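PDB 3FCY: xylan esterase 1 from Thermoanaerobacterium sp. 'JW/SL YS485', which probably hydrolyses acetyl esters of xylan and related esters, as a calcium-binding carbohydrate esterase of family CE7 with an alpha/beta-hydrolase fold. Local coordinates for residues G134-A139 against M194-E199; A216-E221 against K284-D289; D236-W241 against E269-L274; V290-G295 against N311-K316. All blocks are in the same frame, centred on the assembly; numbering follows the deposited sequence.

Contact 1. Residues G134-A139 against M194-E199; sequences GFTVVA and MPEVDE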
loop_
_atom_site.group_PDB
_atom_site.type_symbol
_atom_site.label_atom_id
_atom_site.label_comp_id
_atom_site.label_asym_id
_atom_site.label_seq_id
_atom_site.Cartn_x
_atom_site.Cartn_y
_atom_site.Cartn_z
ATOM N N GLY A 134 -21.547 -32.295 24.366
ATOM C CA GLY A 134 -22.018 -32.368 25.741
ATOM C C GLY A 134 -21.363 -31.401 26.714
ATOM O O GLY A 134 -21.563 -31.508 27.924
ATOM N N PHE A 135 -20.581 -30.460 26.192
ATOM C CA PHE A 135 -19.904 -29.470 27.027
ATOM C C PHE A 135 -20.802 -28.292 27.365
ATOM O O PHE A 135 -21.733 -27.974 26.624
ATOM C CB PHE A 135 -18.703 -28.849 26.304
ATOM C CG PHE A 135 -17.430 -29.634 26.391
ATOM C CD1 PHE A 135 -16.232 -28.976 26.670
ATOM C CD2 PHE A 135 -17.396 -30.996 26.107
ATOM C CE1 PHE A 135 -15.013 -29.660 26.658
ATOM C CE2 PHE A 135 -16.183 -31.694 26.092
ATOM C CZ PHE A 135 -14.988 -31.021 26.367
ATOM N N THR A 136 -20.509 -27.652 28.494
ATOM C CA THR A 136 -21.181 -26.419 28.862
ATOM C C THR A 136 -20.158 -25.472 28.237
ATOM O O THR A 136 -18.951 -25.711 28.351
ATOM C CB THR A 136 -21.219 -26.191 30.391
ATOM O OG1 THR A 136 -22.426 -26.742 30.921
ATOM C CG2 THR A 136 -21.171 -24.695 30.722
ATOM N N VAL A 137 -20.615 -24.431 27.547
ATOM C CA VAL A 137 -19.681 -23.498 26.919
ATOM C C VAL A 137 -19.905 -22.071 27.403
ATOM O O VAL A 137 -21.036 -21.578 27.419
ATOM C CB VAL A 137 -19.799 -23.525 25.370
ATOM C CG1 VAL A 137 -18.822 -22.521 24.745
ATOM C CG2 VAL A 137 -19.510 -24.931 24.853
ATOM N N VAL A 138 -18.814 -21.420 27.795
ATOM C CA VAL A 138 -18.858 -20.046 28.285
ATOM C C VAL A 138 -17.874 -19.199 27.478
ATOM O O VAL A 138 -16.757 -19.631 27.206
ATOM C CB VAL A 138 -18.471 -19.979 29.785
ATOM C CG1 VAL A 138 -18.562 -18.543 30.290
ATOM C CG2 VAL A 138 -19.388 -20.885 30.601
ATOM N N ALA A 139 -18.300 -18.002 27.085
ATOM C CA ALA A 139 -17.454 -17.088 26.316
ATOM C C ALA A 139 -17.539 -15.710 26.965
ATOM O O ALA A 139 -18.564 -15.034 26.872
ATOM C CB ALA A 139 -17.926 -17.023 24.868
ATOM N N MET A 194 -20.627 -24.419 38.864
ATOM C CA MET A 194 -21.927 -24.637 38.241
ATOM C C MET A 194 -22.349 -26.075 38.540
ATOM O O MET A 194 -21.522 -26.987 38.545
ATOM C CB MET A 194 -21.853 -24.408 36.727
ATOM C CG MET A 194 -21.435 -22.996 36.323
ATOM S SD MET A 194 -21.306 -22.770 34.525
ATOM C CE MET A 194 -21.640 -20.999 34.371
ATOM N N PRO A 195 -23.642 -26.293 38.799
ATOM C CA PRO A 195 -24.142 -27.635 39.104
ATOM C C PRO A 195 -23.899 -28.716 38.043
ATOM O O PRO A 195 -23.646 -29.868 38.397
ATOM C CB PRO A 195 -25.628 -27.396 39.375
ATOM C CG PRO A 195 -25.937 -26.187 38.536
ATOM C CD PRO A 195 -24.740 -25.312 38.788
ATOM N N GLU A 196 -23.963 -28.356 36.761
ATOM C CA GLU A 196 -23.760 -29.331 35.684
ATOM C C GLU A 196 -22.294 -29.493 35.280
ATOM O O GLU A 196 -21.967 -30.301 34.407
ATOM C CB GLU A 196 -24.574 -28.945 34.439
ATOM C CG GLU A 196 -23.903 -27.916 33.513
ATOM C CD GLU A 196 -24.008 -26.483 34.012
ATOM O OE1 GLU A 196 -24.432 -26.281 35.170
ATOM O OE2 GLU A 196 -23.655 -25.556 33.244
ATOM N N VAL A 197 -21.413 -28.743 35.927
ATOM C CA VAL A 197 -19.997 -28.796 35.590
ATOM C C VAL A 197 -19.107 -29.571 36.563
ATOM O O VAL A 197 -19.131 -29.326 37.773
ATOM C CB VAL A 197 -19.414 -27.367 35.463
ATOM C CG1 VAL A 197 -17.923 -27.438 35.196
ATOM C CG2 VAL A 197 -20.126 -26.604 34.347
ATOM N N ASP A 198 -18.323 -30.503 36.022
ATOM C CA ASP A 198 -17.378 -31.275 36.823
ATOM C C ASP A 198 -16.173 -30.348 36.932
ATOM O O ASP A 198 -15.494 -30.088 35.936
ATOM C CB ASP A 198 -16.976 -32.564 36.101
ATOM C CG ASP A 198 -16.036 -33.429 36.923
ATOM O OD1 ASP A 198 -15.129 -32.870 37.583
ATOM O OD2 ASP A 198 -16.192 -34.669 36.902
ATOM N N GLU A 199 -15.907 -29.850 38.134
ATOM C CA GLU A 199 -14.810 -28.913 38.344
ATOM C C GLU A 199 -13.421 -29.392 37.928
ATOM O O GLU A 199 -12.497 -28.582 37.814
ATOM C CB GLU A 199 -14.774 -28.460 39.804
ATOM C CG GLU A 199 -14.106 -29.430 40.760
ATOM C CD GLU A 199 -13.978 -28.848 42.157
ATOM O OE1 GLU A 199 -15.017 -28.727 42.847
ATOM O OE2 GLU A 199 -12.843 -28.499 42.555
#
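Thr136, in a strand of the central alpha/beta-hydrolase sheet, meets Glu196, which sits in the type I beta turn from Met194 to Val197 that follows helix 176-192. The two side chains cross at about a right angle. Thr136 OG1 donates a hydrogen bond to Glu196 OE2 at 2.9 Å, and OE2 accepts it on its anti lone pair, the one facing away from the second carboxylate oxygen. The Glu196 chain is folded to make this possible: CG sits between the backbone N and the carbonyl carbon (chi1 84°), and a bend at chi2 (-79°) carries the carboxylate back toward the strand. Tyr99 OH, from strand 94-102, bonds to the same OE2, so one buried oxygen is held by two hydroxyl groups, which should fix the rotation of the carboxylate.

Apolar atoms flank this polar link. Val197 CG2 lies 4.1 Å from Thr136 CB. Met194 adds its sulfur, SD 4.3 Å from Thr136 CG2, and its methyl end approaches Val138, whose other side-chain neighbours include Leu187 and Val191 of helix 176-192. The turn itself is closed by the backbone bond from Val197 N to Met194 O, at 3.2 Å.

Contact 2. Residues A216-E221 against K284-D289; sequences ACAALE and KRIKGD
Ala219 and Ile286 bring two backbones close, their CA atoms 4.3 Å apart, where the last turn of helix 209-220 meets the loop that leads into strand 289-295. The small alanine side chains on the helix are compatible with this approach. The two branches of Ile286 divide the apolar work: CG1 lies 3.9 Å from Ala219 CB, while CG2 reaches Ala218 CB at 4.1 Å. The first torsion of Ile286 (chi1 -59°) makes this possible by setting CG1 beside the backbone N and CG2 beside the carbonyl carbon.

A second kind of contact involves the helix carbonyls. Ala219 O rests against the aliphatic root of Arg285, 3.4 Å from its CB, and the chain is extended from CG to NE. Leu220 CD2 approaches the guanidinium obliquely.

No direct hydrogen bond spans the two segments; water does that work. One molecule donates to Ala218 O and accepts from Lys287 N at 2.9 Å. The residue four places beyond Ala218 is Pro222, which has no N-H to offer this carbonyl. A second water donates to Ala219 O at 2.8 Å and accepts a longer bond, 3.3 Å, from Arg285 NH1.

Around the contact, helix 50-62 supplies Asp51, a salt-bridge partner of Arg285 NH2, and its Trp54 and Leu58 pack on Leu220. Helix 176-192 covers the far side of helix 209-220 through Ala185 and Thr184, and Asp289 pairs through its backbone with Val227 of the neighbouring strand 226-230 and with Arg225 just before it.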
loop_
_atom_site.group_PDB
_atom_site.type_symbol
_atom_site.label_atom_id
_atom_site.label_comp_id
_atom_site.label_asym_id
_atom_site.label_seq_id
_atom_site.Cartn_x
_atom_site.Cartn_y
_atom_site.Cartn_z
ATOM N N ALA A 216 -3.201 -16.990 30.950
ATOM C CA ALA A 216 -3.345 -16.265 32.210
ATOM C C ALA A 216 -4.370 -16.946 33.109
ATOM O O ALA A 216 -4.140 -17.136 34.306
ATOM C CB ALA A 216 -3.763 -14.816 31.945
ATOM N N CYS A 217 -5.503 -17.311 32.526
ATOM C CA CYS A 217 -6.571 -17.967 33.268
ATOM C C CYS A 217 -6.125 -19.294 33.890
ATOM O O CYS A 217 -6.364 -19.550 35.072
ATOM C CB CYS A 217 -7.759 -18.218 32.342
ATOM S SG CYS A 217 -9.102 -19.118 33.117
ATOM N N ALA A 218 -5.485 -20.136 33.083
ATOM C CA ALA A 218 -5.017 -21.437 33.551
ATOM C C ALA A 218 -3.876 -21.276 34.549
ATOM O O ALA A 218 -3.579 -22.190 35.322
ATOM C CB ALA A 218 -4.563 -22.290 32.370
ATOM N N ALA A 219 -3.237 -20.110 34.531
ATOM C CA ALA A 219 -2.128 -19.843 35.442
ATOM C C ALA A 219 -2.640 -19.377 36.800
ATOM O O ALA A 219 -2.128 -19.789 37.845
ATOM C CB ALA A 219 -1.203 -18.786 34.847
ATOM N N LEU A 220 -3.660 -18.523 36.777
ATOM C CA LEU A 220 -4.238 -17.975 37.997
ATOM C C LEU A 220 -5.272 -18.892 38.647
ATOM O O LEU A 220 -5.611 -18.724 39.822
ATOM C CB LEU A 220 -4.828 -16.593 37.706
ATOM C CG LEU A 220 -3.745 -15.561 37.351
ATOM C CD1 LEU A 220 -4.381 -14.297 36.792
ATOM C CD2 LEU A 220 -2.906 -15.245 38.594
ATOM N N GLU A 221 -5.780 -19.850 37.876
ATOM C CA GLU A 221 -6.726 -20.840 38.385
ATOM C C GLU A 221 -6.171 -22.191 37.942
ATOM O O GLU A 221 -6.641 -22.782 36.968
ATOM C CB GLU A 221 -8.133 -20.635 37.814
ATOM C CG GLU A 221 -9.111 -21.751 38.195
ATOM C CD GLU A 221 -9.089 -22.069 39.687
ATOM O OE1 GLU A 221 -9.752 -21.359 40.469
ATOM O OE2 GLU A 221 -8.392 -23.030 40.079
ATOM N N LYS A 284 4.569 -20.341 34.083
ATOM C CA LYS A 284 5.107 -21.367 34.973
ATOM C C LYS A 284 4.098 -21.919 35.978
ATOM O O LYS A 284 4.321 -22.980 36.559
ATOM C CB LYS A 284 6.330 -20.830 35.725
ATOM C CG LYS A 284 6.005 -19.802 36.791
ATOM C CD LYS A 284 7.266 -19.294 37.465
ATOM C CE LYS A 284 6.936 -18.266 38.540
ATOM N NZ LYS A 284 6.190 -17.100 37.979
ATOM N N ARG A 285 2.990 -21.213 36.174
ATOM C CA ARG A 285 1.968 -21.639 37.132
ATOM C C ARG A 285 0.944 -22.621 36.590
ATOM O O ARG A 285 0.260 -23.299 37.359
ATOM C CB ARG A 285 1.212 -20.429 37.675
ATOM C CG ARG A 285 2.077 -19.419 38.385
ATOM C CD ARG A 285 1.210 -18.363 39.029
ATOM N NE ARG A 285 1.993 -17.499 39.898
ATOM C CZ ARG A 285 1.496 -16.849 40.942
ATOM N NH1 ARG A 285 0.209 -16.964 41.244
ATOM N NH2 ARG A 285 2.292 -16.097 41.687
ATOM N N ILE A 286 0.826 -22.682 35.271
ATOM C CA ILE A 286 -0.137 -23.564 34.630
ATOM C C ILE A 286 0.085 -25.030 35.010
ATOM O O ILE A 286 1.217 -25.513 35.030
ATOM C CB ILE A 286 -0.071 -23.397 33.097
ATOM C CG1 ILE A 286 -0.382 -21.936 32.739
ATOM C CG2 ILE A 286 -1.047 -24.358 32.418
ATOM C CD1 ILE A 286 -0.308 -21.620 31.265
ATOM N N LYS A 287 -1.007 -25.725 35.316
ATOM C CA LYS A 287 -0.943 -27.131 35.699
ATOM C C LYS A 287 -1.620 -28.009 34.651
ATOM O O LYS A 287 -1.250 -29.167 34.467
ATOM C CB LYS A 287 -1.635 -27.348 37.049
ATOM C CG LYS A 287 -1.234 -26.353 38.131
ATOM C CD LYS A 287 0.232 -26.466 38.509
ATOM C CE LYS A 287 0.512 -27.748 39.278
ATOM N NZ LYS A 287 1.941 -27.844 39.708
ATOM N N GLY A 288 -2.616 -27.454 33.969
ATOM C CA GLY A 288 -3.327 -28.221 32.961
ATOM C C GLY A 288 -2.473 -28.518 31.747
ATOM O O GLY A 288 -1.378 -27.974 31.608
ATOM N N ASP A 289 -2.964 -29.394 30.874
ATOM C CA ASP A 289 -2.238 -29.736 29.655
ATOM C C ASP A 289 -2.420 -28.588 28.670
ATOM O O ASP A 289 -3.499 -27.995 28.591
ATOM C CB ASP A 289 -2.775 -31.032 29.041
ATOM C CG ASP A 289 -2.729 -32.202 30.011
ATOM O OD1 ASP A 289 -1.786 -32.267 30.831
ATOM O OD2 ASP A 289 -3.629 -33.064 29.942
HETATM O O HOH W 1 -3.758 -24.839 34.793
HETATM O O HOH W 2 -1.894 -19.420 40.625
#

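Contact 3. Residues D236-W241 against E269-L274; sequences DYKRVW and EVFTKL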
loop_
_atom_site.group_PDB
_atom_site.type_symbol
_atom_site.label_atom_id
_atom_site.label_comp_id
_atom_site.label_asym_id
_atom_site.label_seq_id
_atom_site.Cartn_x
_atom_site.Cartn_y
_atom_site.Cartn_z
ATOM N N ASP A 236 5.963 -11.399 26.234
ATOM C CA ASP A 236 7.312 -10.953 25.902
ATOM C C ASP A 236 7.334 -9.595 25.189
ATOM O O ASP A 236 7.926 -9.453 24.123
ATOM C CB ASP A 236 7.936 -12.038 25.019
ATOM C CG ASP A 236 9.445 -12.061 25.072
ATOM O OD1 ASP A 236 10.048 -11.406 25.946
ATOM O OD2 ASP A 236 10.028 -12.765 24.226
ATOM N N TYR A 237 6.696 -8.599 25.797
ATOM C CA TYR A 237 6.611 -7.253 25.225
ATOM C C TYR A 237 7.921 -6.695 24.666
ATOM O O TYR A 237 7.972 -6.284 23.511
ATOM C CB TYR A 237 6.036 -6.289 26.268
ATOM C CG TYR A 237 4.652 -6.687 26.742
ATOM C CD1 TYR A 237 3.553 -6.648 25.878
ATOM C CD2 TYR A 237 4.444 -7.128 28.048
ATOM C CE1 TYR A 237 2.284 -7.043 26.307
ATOM C CE2 TYR A 237 3.184 -7.523 28.486
ATOM C CZ TYR A 237 2.111 -7.479 27.614
ATOM O OH TYR A 237 0.876 -7.879 28.059
ATOM N N LYS A 238 8.973 -6.688 25.481
ATOM C CA LYS A 238 10.278 -6.170 25.061
ATOM C C LYS A 238 10.774 -6.787 23.750
ATOM O O LYS A 238 11.360 -6.097 22.907
ATOM C CB LYS A 238 11.308 -6.408 26.171
ATOM C CG LYS A 238 12.738 -5.928 25.868
ATOM C CD LYS A 238 12.871 -4.414 25.943
ATOM C CE LYS A 238 14.332 -3.974 26.106
ATOM N NZ LYS A 238 15.229 -4.403 24.990
ATOM N N ARG A 239 10.546 -8.086 23.579
ATOM C CA ARG A 239 10.971 -8.779 22.367
ATOM C C ARG A 239 10.292 -8.174 21.140
ATOM O O ARG A 239 10.936 -7.928 20.120
ATOM C CB ARG A 239 10.632 -10.270 22.459
ATOM C CG ARG A 239 10.933 -11.062 21.197
ATOM C CD ARG A 239 12.410 -11.022 20.828
ATOM N NE ARG A 239 12.682 -11.865 19.668
ATOM C CZ ARG A 239 13.847 -11.917 19.028
ATOM N NH1 ARG A 239 14.867 -11.171 19.435
ATOM N NH2 ARG A 239 13.991 -12.712 17.974
ATOM N N VAL A 240 8.988 -7.944 21.244
ATOM C CA VAL A 240 8.229 -7.354 20.143
ATOM C C VAL A 240 8.859 -6.019 19.742
ATOM O O VAL A 240 9.046 -5.733 18.559
ATOM C CB VAL A 240 6.759 -7.095 20.553
ATOM C CG1 VAL A 240 6.001 -6.443 19.399
ATOM C CG2 VAL A 240 6.091 -8.399 20.963
ATOM N N TRP A 241 9.187 -5.206 20.742
ATOM C CA TRP A 241 9.782 -3.903 20.497
ATOM C C TRP A 241 11.165 -4.041 19.858
ATOM O O TRP A 241 11.506 -3.284 18.944
ATOM C CB TRP A 241 9.874 -3.112 21.809
ATOM C CG TRP A 241 10.534 -1.776 21.650
ATOM C CD1 TRP A 241 9.972 -0.626 21.167
ATOM C CD2 TRP A 241 11.911 -1.476 21.896
ATOM N NE1 TRP A 241 10.918 0.372 21.091
ATOM C CE2 TRP A 241 12.118 -0.124 21.532
ATOM C CE3 TRP A 241 12.994 -2.220 22.384
ATOM C CZ2 TRP A 241 13.366 0.499 21.641
ATOM C CZ3 TRP A 241 14.242 -1.597 22.492
ATOM C CH2 TRP A 241 14.412 -0.250 22.121
ATOM N N GLU A 269 12.201 0.354 33.374
ATOM C CA GLU A 269 11.095 0.427 34.322
ATOM C C GLU A 269 9.765 0.164 33.620
ATOM O O GLU A 269 8.865 -0.455 34.184
ATOM C CB GLU A 269 11.036 1.803 34.983
ATOM C CG GLU A 269 12.297 2.218 35.714
ATOM C CD GLU A 269 12.102 3.511 36.482
ATOM O OE1 GLU A 269 11.545 4.469 35.899
ATOM O OE2 GLU A 269 12.505 3.573 37.666
ATOM N N VAL A 270 9.642 0.653 32.391
ATOM C CA VAL A 270 8.419 0.463 31.625
ATOM C C VAL A 270 8.196 -1.014 31.310
ATOM O O VAL A 270 7.134 -1.564 31.603
ATOM C CB VAL A 270 8.458 1.270 30.304
ATOM C CG1 VAL A 270 7.256 0.921 29.435
ATOM C CG2 VAL A 270 8.455 2.760 30.618
ATOM N N PHE A 271 9.201 -1.657 30.722
ATOM C CA PHE A 271 9.067 -3.064 30.380
ATOM C C PHE A 271 8.997 -3.977 31.599
ATOM O O PHE A 271 8.376 -5.033 31.542
ATOM C CB PHE A 271 10.192 -3.496 29.440
ATOM C CG PHE A 271 10.001 -3.025 28.026
ATOM C CD1 PHE A 271 10.822 -2.042 27.481
ATOM C CD2 PHE A 271 8.972 -3.546 27.246
ATOM C CE1 PHE A 271 10.617 -1.583 26.179
ATOM C CE2 PHE A 271 8.760 -3.093 25.943
ATOM C CZ PHE A 271 9.583 -2.110 25.409
ATOM N N THR A 272 9.622 -3.573 32.701
ATOM C CA THR A 272 9.574 -4.380 33.916
ATOM C C THR A 272 8.147 -4.344 34.447
ATOM O O THR A 272 7.603 -5.363 34.868
ATOM C CB THR A 272 10.530 -3.836 35.007
ATOM O OG1 THR A 272 11.887 -3.961 34.557
ATOM C CG2 THR A 272 10.359 -4.610 36.307
ATOM N N LYS A 273 7.543 -3.161 34.422
ATOM C CA LYS A 273 6.174 -3.007 34.890
ATOM C C LYS A 273 5.229 -3.813 33.998
ATOM O O LYS A 273 4.279 -4.436 34.485
ATOM C CB LYS A 273 5.783 -1.534 34.891
ATOM C CG LYS A 273 4.513 -1.244 35.660
ATOM C CD LYS A 273 4.378 0.245 35.918
ATOM C CE LYS A 273 3.137 0.562 36.733
ATOM N NZ LYS A 273 3.057 2.023 37.013
ATOM N N LEU A 274 5.493 -3.807 32.693
ATOM C CA LEU A 274 4.671 -4.575 31.757
ATOM C C LEU A 274 4.871 -6.064 32.050
ATOM O O LEU A 274 4.079 -6.911 31.632
ATOM C CB LEU A 274 5.070 -4.270 30.308
ATOM C CG LEU A 274 4.680 -2.890 29.757
ATOM C CD1 LEU A 274 5.260 -2.711 28.363
ATOM C CD2 LEU A 274 3.165 -2.753 29.727
#
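Phe271 of helix 267-274 pushes its ring against Lys238 and Trp241 of helix 237-242, in the helical excursion that the chain makes between sheet strands 226-230 and 289-295. The two short helical segments run closer to antiparallel than parallel, at 133°, with axes 10.5 Å apart at closest approach, and the large side chains span the gap.

The Phe271 ring is the centrepiece. Lys238 CD lies over one face, 3.7 Å from the ring centroid, which makes a CH-pi contact. A bend at chi2 (74°) folds the lysine chain across the ring. At the far end of the ring, CZ meets Trp241 CB at 3.7 Å, and the indole stands oblique to the phenyl plane. Phe271 CE2 comes within 3.5 Å of Lys238 CA, which sets the aromatic group directly on the helix backbone.

Tyr237 and Leu274 form the other half, crossing at about a right angle. Tyr237 CD2 is 3.7 Å from Leu274 CB, and the ring edge, through CE2, faces Leu274 O at 3.3 Å, near the ring plane.

The polar ends turn elsewhere: Tyr237 OH bonds to Ile277 O, Lys238 NZ forms a salt bridge with Asp242, and Trp241 NE1 bonds to Asp324 of the second subunit. With no hydrogen bond between the segments, the interface rests on apolar and aromatic packing; the ammonium of Lys238, 6.0 Å from the Phe271 centroid, can add at most a weak cation-pi attraction, and it is the aliphatic part of this lysine that does the packing.

Contact 4. Residues V290-G295 against N311-K316; sequences VLMCVG and NNIQSK
Val290 touches the loop 311-316 with every atom of its side chain. At the base, CB lies 4.1 Å from Lys316 O. Of the two branches, CG1 is anti to the backbone N (chi1 -176°) and meets Ile313 CD1 at 3.8 Å; the two side chains reach toward each other, tip to tip. The other branch, CG2, faces Ser315 OG at 4.0 Å and also borders Ile313. That serine hydroxyl has its polar partner in Gly288 O, and Val290 offers it only a methyl group.

The backbone of the same valine supplies the one direct hydrogen bond: Val290 N donates to Lys316 O at 2.8 Å. This bond lies where parallel strands 289-295 and 317-322 begin to pair, and Met292 continues the pairing with Asp318 and Lys320. Strand 289-295, helix 303-310 and strand 317-322 together make a beta-alpha-beta crossover at one margin of the alpha/beta-hydrolase sheet, and the loop 311-316 is its return from helix to strand.

Ile313 CD1 touches a second strand residue, 4.1 Å from Met292 SD, and these two side chains cross obliquely. Helix 303-310 covers Met292 further with Val306 and Tyr310. On the polar side, a water donates to Val290 O at 2.8 Å and accepts from Lys316 NZ at 2.7 Å. The lysine side chain also packs on Phe340 of helix 333-342, and about 5 Å separates it from the side chain of Glu343, a calcium ligand.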
loop_
_atom_site.group_PDB
_atom_site.type_symbol
_atom_site.label_atom_id
_atom_site.label_comp_id
_atom_site.label_asym_id
_atom_site.label_seq_id
_atom_site.Cartn_x
_atom_site.Cartn_y
_atom_site.Cartn_z
ATOM N N VAL A 290 -1.372 -28.287 27.913
ATOM C CA VAL A 290 -1.423 -27.189 26.957
ATOM C C VAL A 290 -1.167 -27.594 25.509
ATOM O O VAL A 290 -0.301 -28.417 25.223
ATOM C CB VAL A 290 -0.394 -26.101 27.337
ATOM C CG1 VAL A 290 -0.511 -24.910 26.384
ATOM C CG2 VAL A 290 -0.613 -25.661 28.784
ATOM N N LEU A 291 -1.948 -27.020 24.602
ATOM C CA LEU A 291 -1.786 -27.247 23.170
ATOM C C LEU A 291 -1.779 -25.856 22.554
ATOM O O LEU A 291 -2.739 -25.094 22.708
ATOM C CB LEU A 291 -2.947 -28.054 22.577
ATOM C CG LEU A 291 -2.906 -28.177 21.044
ATOM C CD1 LEU A 291 -1.652 -28.948 20.619
ATOM C CD2 LEU A 291 -4.159 -28.885 20.537
ATOM N N MET A 292 -0.696 -25.519 21.865
ATOM C CA MET A 292 -0.584 -24.207 21.243
ATOM C C MET A 292 -0.283 -24.332 19.756
ATOM O O MET A 292 0.060 -25.412 19.272
ATOM C CB MET A 292 0.530 -23.400 21.922
ATOM C CG MET A 292 0.257 -23.032 23.377
ATOM S SD MET A 292 1.648 -22.154 24.161
ATOM C CE MET A 292 1.849 -20.794 23.041
ATOM N N CYS A 293 -0.431 -23.229 19.029
ATOM C CA CYS A 293 -0.116 -23.218 17.609
ATOM C C CYS A 293 0.553 -21.886 17.309
ATOM O O CYS A 293 0.285 -20.884 17.976
ATOM C CB CYS A 293 -1.371 -23.416 16.745
ATOM S SG CYS A 293 -2.601 -22.109 16.801
ATOM N N VAL A 294 1.446 -21.883 16.326
ATOM C CA VAL A 294 2.167 -20.674 15.968
ATOM C C VAL A 294 2.407 -20.596 14.464
ATOM O O VAL A 294 2.798 -21.578 13.831
ATOM C CB VAL A 294 3.526 -20.616 16.720
ATOM C CG1 VAL A 294 4.340 -21.866 16.414
ATOM C CG2 VAL A 294 4.301 -19.362 16.332
ATOM N N GLY A 295 2.150 -19.422 13.896
ATOM C CA GLY A 295 2.363 -19.222 12.474
ATOM C C GLY A 295 3.705 -18.541 12.314
ATOM O O GLY A 295 3.931 -17.486 12.906
ATOM N N ASN A 311 7.772 -22.042 26.105
ATOM C CA ASN A 311 8.940 -22.569 26.801
ATOM C C ASN A 311 8.997 -22.299 28.298
ATOM O O ASN A 311 9.900 -22.777 28.981
ATOM C CB ASN A 311 10.226 -22.082 26.125
ATOM C CG ASN A 311 10.445 -22.732 24.771
ATOM O OD1 ASN A 311 10.152 -23.917 24.589
ATOM N ND2 ASN A 311 10.968 -21.969 23.817
ATOM N N ASN A 312 8.033 -21.544 28.814
ATOM C CA ASN A 312 7.994 -21.263 30.244
ATOM C C ASN A 312 6.963 -22.147 30.937
ATOM O O ASN A 312 6.814 -22.113 32.160
ATOM C CB ASN A 312 7.687 -19.786 30.492
ATOM C CG ASN A 312 8.933 -18.924 30.438
ATOM O OD1 ASN A 312 9.825 -19.062 31.272
ATOM N ND2 ASN A 312 9.003 -18.037 29.455
ATOM N N ILE A 313 6.254 -22.940 30.136
ATOM C CA ILE A 313 5.239 -23.859 30.635
ATOM C C ILE A 313 5.924 -25.143 31.104
ATOM O O ILE A 313 6.770 -25.698 30.398
ATOM C CB ILE A 313 4.208 -24.186 29.529
ATOM C CG1 ILE A 313 3.401 -22.927 29.188
ATOM C CG2 ILE A 313 3.287 -25.313 29.977
ATOM C CD1 ILE A 313 2.412 -23.112 28.060
ATOM N N GLN A 314 5.553 -25.606 32.294
ATOM C CA GLN A 314 6.145 -26.808 32.875
ATOM C C GLN A 314 5.233 -28.028 32.838
ATOM O O GLN A 314 5.690 -29.145 33.060
ATOM C CB GLN A 314 6.561 -26.540 34.325
ATOM C CG GLN A 314 7.540 -25.392 34.490
ATOM C CD GLN A 314 7.977 -25.200 35.936
ATOM O OE1 GLN A 314 7.145 -25.050 36.836
ATOM N NE2 GLN A 314 9.288 -25.200 36.164
ATOM N N SER A 315 3.946 -27.824 32.573
ATOM C CA SER A 315 3.011 -28.942 32.514
ATOM C C SER A 315 3.111 -29.632 31.157
ATOM O O SER A 315 3.928 -29.250 30.322
ATOM C CB SER A 315 1.579 -28.454 32.755
ATOM O OG SER A 315 1.200 -27.475 31.806
ATOM N N LYS A 316 2.289 -30.652 30.942
ATOM C CA LYS A 316 2.304 -31.383 29.678
ATOM C C LYS A 316 1.923 -30.388 28.586
ATOM O O LYS A 316 0.912 -29.693 28.698
ATOM C CB LYS A 316 1.310 -32.549 29.742
ATOM C CG LYS A 316 1.347 -33.501 28.552
ATOM C CD LYS A 316 0.388 -33.076 27.457
ATOM C CE LYS A 316 0.287 -34.144 26.373
ATOM N NZ LYS A 316 -0.809 -33.853 25.401
HETATM O O HOH W 3 -0.528 -31.239 24.929
#

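In the fold
From the N terminus, contact 1 comes first: it closes the loop between strand 136-140 and the turn after helix 176-192, tying an inner strand to the approach to strand 202-207. Contact 2 then opens on helix 209-220 and closes just before strand 289-295. Contact 3 is nested within that loop, pairing two helices of the excursion on the other side of the chain's centre from contact 1. Contact 4 follows in series, joining strand 289-295 to the entry of the edge strand 317-322. No loops cross. Contacts 2 and 4 touch directly through Gly288 and Ser315, whereas contacts 1 and 4 both reach the central sheet without touching, their centres about 24 Å apart.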